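Local structure of pesticidal crystal protein CRY4AA (Bacillus thuringiensis, 2C9K) at residues Thr471-Ala476 / Ile602-Phe607. The protein kills mosquito larvae by binding to midgut epithelial cells and causing their colloid-osmotic lysis, with this chain being the three-domain toxin portion of a longer protoxin. Numbering follows the deposited sequence.
Sequences TTQIPA and IDKIEF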
ATOM      1  N   THR A 471       7.097 -12.252  14.519  1.00 23.77           N
ATOM      2  CA  THR A 471       6.036 -12.781  13.680  1.00 24.97           C
ATOM      3  C   THR A 471       6.190 -12.295  12.256  1.00 26.78           C
ATOM      4  O   THR A 471       6.311 -11.095  12.004  1.00 29.34           O
ATOM      5  CB  THR A 471       4.650 -12.365  14.202  1.00 24.33           C
ATOM      6  OG1 THR A 471       4.400 -13.015  15.454  1.00 26.14           O
ATOM      7  CG2 THR A 471       3.562 -12.748  13.207  1.00 23.29           C
ATOM      8  N   THR A 472       6.195 -13.238  11.323  1.00 26.96           N
ATOM      9  CA  THR A 472       6.314 -12.907   9.917  1.00 26.20           C
ATOM     10  C   THR A 472       4.924 -12.938   9.319  1.00 26.38           C
ATOM     11  O   THR A 472       4.172 -13.892   9.506  1.00 26.50           O
ATOM     12  CB  THR A 472       7.206 -13.907   9.182  1.00 25.86           C
ATOM     13  OG1 THR A 472       8.513 -13.877   9.757  1.00 26.24           O
ATOM     14  CG2 THR A 472       7.312 -13.549   7.709  1.00 26.35           C
ATOM     15  N   GLN A 473       4.589 -11.875   8.605  1.00 27.04           N
ATOM     16  CA  GLN A 473       3.287 -11.742   7.974  1.00 27.02           C
ATOM     17  C   GLN A 473       3.489 -11.857   6.468  1.00 26.49           C
ATOM     18  O   GLN A 473       4.127 -10.996   5.867  1.00 28.20           O
ATOM     19  CB  GLN A 473       2.712 -10.371   8.331  1.00 27.72           C
ATOM     20  CG  GLN A 473       1.208 -10.232   8.230  1.00 29.69           C
ATOM     21  CD  GLN A 473       0.719  -8.945   8.869  1.00 29.98           C
ATOM     22  OE1 GLN A 473       1.004  -7.850   8.387  1.00 28.59           O
ATOM     23  NE2 GLN A 473      -0.008  -9.073   9.973  1.00 31.49           N
ATOM     24  N   ILE A 474       2.972 -12.928   5.866  1.00 24.71           N
ATOM     25  CA  ILE A 474       3.095 -13.130   4.423  1.00 22.27           C
ATOM     26  C   ILE A 474       1.735 -13.108   3.739  1.00 22.07           C
ATOM     27  O   ILE A 474       0.966 -14.076   3.831  1.00 20.98           O
ATOM     28  CB  ILE A 474       3.759 -14.481   4.076  1.00 23.09           C
ATOM     29  CG1 ILE A 474       5.191 -14.530   4.619  1.00 24.32           C
ATOM     30  CG2 ILE A 474       3.787 -14.659   2.561  1.00 21.81           C
ATOM     31  CD1 ILE A 474       5.944 -15.793   4.249  1.00 24.35           C
ATOM     32  N   PRO A 475       1.417 -12.001   3.040  1.00 20.60           N
ATOM     33  CA  PRO A 475       0.142 -11.848   2.328  1.00 18.52           C
ATOM     34  C   PRO A 475      -0.102 -13.055   1.427  1.00 17.51           C
ATOM     35  O   PRO A 475       0.825 -13.557   0.799  1.00 14.43           O
ATOM     36  CB  PRO A 475       0.354 -10.571   1.525  1.00 17.10           C
ATOM     37  CG  PRO A 475       1.260  -9.787   2.389  1.00 17.50           C
ATOM     38  CD  PRO A 475       2.258 -10.804   2.861  1.00 19.01           C
ATOM     39  N   ALA A 476      -1.347 -13.517   1.360  1.00 18.63           N
ATOM     40  CA  ALA A 476      -1.682 -14.671   0.526  1.00 18.32           C
ATOM     41  C   ALA A 476      -1.446 -14.414  -0.968  1.00 18.19           C
ATOM     42  O   ALA A 476      -1.258 -15.347  -1.744  1.00 19.14           O
ATOM     43  CB  ALA A 476      -3.124 -15.079   0.763  1.00 18.72           C
ATOM     44  N   ILE A 602      -8.812 -15.427   2.031  1.00 23.78           N
ATOM     45  CA  ILE A 602      -7.514 -15.531   2.682  1.00 23.40           C
ATOM     46  C   ILE A 602      -6.728 -14.239   2.560  1.00 22.79           C
ATOM     47  O   ILE A 602      -6.424 -13.790   1.455  1.00 22.45           O
ATOM     48  CB  ILE A 602      -6.657 -16.648   2.069  1.00 22.85           C
ATOM     49  CG1 ILE A 602      -7.290 -18.012   2.338  1.00 21.47           C
ATOM     50  CG2 ILE A 602      -5.267 -16.591   2.653  1.00 23.01           C
ATOM     51  CD1 ILE A 602      -7.295 -18.404   3.787  1.00 20.29           C
ATOM     52  N   ASP A 603      -6.375 -13.664   3.704  1.00 22.76           N
ATOM     53  CA  ASP A 603      -5.619 -12.421   3.741  1.00 21.82           C
ATOM     54  C   ASP A 603      -4.120 -12.610   3.996  1.00 20.98           C
ATOM     55  O   ASP A 603      -3.302 -12.442   3.086  1.00 19.54           O
ATOM     56  CB  ASP A 603      -6.226 -11.500   4.800  1.00 24.46           C
ATOM     57  CG  ASP A 603      -5.421 -10.244   5.013  1.00 27.24           C
ATOM     58  OD1 ASP A 603      -4.913  -9.686   4.013  1.00 28.02           O
ATOM     59  OD2 ASP A 603      -5.310  -9.814   6.183  1.00 27.65           O
ATOM     60  N   LYS A 604      -3.764 -12.973   5.224  1.00 19.89           N
ATOM     61  CA  LYS A 604      -2.360 -13.148   5.585  1.00 19.77           C
ATOM     62  C   LYS A 604      -2.028 -14.537   6.143  1.00 19.94           C
ATOM     63  O   LYS A 604      -2.840 -15.159   6.831  1.00 19.90           O
ATOM     64  CB  LYS A 604      -1.948 -12.110   6.643  1.00 20.38           C
ATOM     65  CG  LYS A 604      -2.400 -10.673   6.418  1.00 19.57           C
ATOM     66  CD  LYS A 604      -1.513  -9.922   5.453  1.00 21.25           C
ATOM     67  CE  LYS A 604      -1.835  -8.420   5.455  1.00 24.45           C
ATOM     68  NZ  LYS A 604      -3.240  -8.074   5.040  1.00 23.36           N
ATOM     69  N   ILE A 605      -0.822 -15.008   5.842  1.00 20.06           N
ATOM     70  CA  ILE A 605      -0.328 -16.293   6.347  1.00 19.53           C
ATOM     71  C   ILE A 605       0.714 -15.853   7.359  1.00 20.20           C
ATOM     72  O   ILE A 605       1.647 -15.128   7.016  1.00 20.90           O
ATOM     73  CB  ILE A 605       0.385 -17.119   5.262  1.00 17.06           C
ATOM     74  CG1 ILE A 605      -0.495 -17.252   4.018  1.00 15.79           C
ATOM     75  CG2 ILE A 605       0.743 -18.471   5.821  1.00 13.18           C
ATOM     76  CD1 ILE A 605      -1.826 -17.924   4.251  1.00 12.90           C
ATOM     77  N   GLU A 606       0.566 -16.269   8.605  1.00 20.39           N
ATOM     78  CA  GLU A 606       1.512 -15.833   9.618  1.00 19.90           C
ATOM     79  C   GLU A 606       2.321 -16.940  10.264  1.00 20.76           C
ATOM     80  O   GLU A 606       1.818 -18.041  10.513  1.00 20.47           O
ATOM     81  CB  GLU A 606       0.772 -15.020  10.681  1.00 18.10           C
ATOM     82  CG  GLU A 606       0.212 -13.730  10.115  1.00 20.03           C
ATOM     83  CD  GLU A 606      -0.532 -12.884  11.126  1.00 20.75           C
ATOM     84  OE1 GLU A 606      -0.675 -11.665  10.872  1.00 20.95           O
ATOM     85  OE2 GLU A 606      -0.983 -13.428  12.156  1.00 20.78           O
ATOM     86  N   PHE A 607       3.591 -16.647  10.507  1.00 20.56           N
ATOM     87  CA  PHE A 607       4.464 -17.605  11.149  1.00 23.77           C
ATOM     88  C   PHE A 607       4.848 -17.076  12.520  1.00 25.77           C
ATOM     89  O   PHE A 607       5.429 -15.997  12.645  1.00 26.02           O
ATOM     90  CB  PHE A 607       5.716 -17.847  10.314  1.00 23.12           C
ATOM     91  CG  PHE A 607       5.447 -18.531   9.012  1.00 24.35           C
ATOM     92  CD1 PHE A 607       5.045 -17.799   7.895  1.00 25.86           C
ATOM     93  CD2 PHE A 607       5.577 -19.913   8.902  1.00 23.80           C
ATOM     94  CE1 PHE A 607       4.776 -18.438   6.676  1.00 27.33           C
ATOM     95  CE2 PHE A 607       5.312 -20.563   7.700  1.00 25.94           C
ATOM     96  CZ  PHE A 607       4.910 -19.825   6.578  1.00 26.86           C
TER
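T472 and F607 face each other as an antiparallel hydrogen-bonded pair, F607 N giving its hydrogen to T472 O (3.0 Å) and T472 N to F607 O. The next such pair, I474 with I605, likewise has two hydrogen bonds: I474 N reaches I605 O at 2.8 Å, and I605 N returns a bond to I474 O. A last backbone bond runs from A476 N to D603 O (2.8 Å).

On the face carrying Q473 and E606 the two side chains lie alongside each other, amide and carboxylate planes only 10° apart. Q473, extended with CG anti to the backbone N (chi1 -158°), sends NE2 to E606 OE1 in a nearly straight bond of 2.8 Å. Y251 also hydrogen-bonds OE1 and R522 pairs with OE2, so both oxygens of the buried carboxylate have partners. K604 lays CD against Q473 CG (3.9 Å), and its ammonium pairs with D603.

On the other face I474 CD1 touches F607 CE1 obliquely at 3.8 Å; I474 also touches I508 and C510 of strand 505-511.

Where strand 600-609 pairs with strand 517-527, two consecutive residues, D603 and K604, lie opposite the single R524, making a classic beta bulge; strand 600-609 thus joins 471-475 to 517-527 within the beta sandwich of the C-terminal toxin domain.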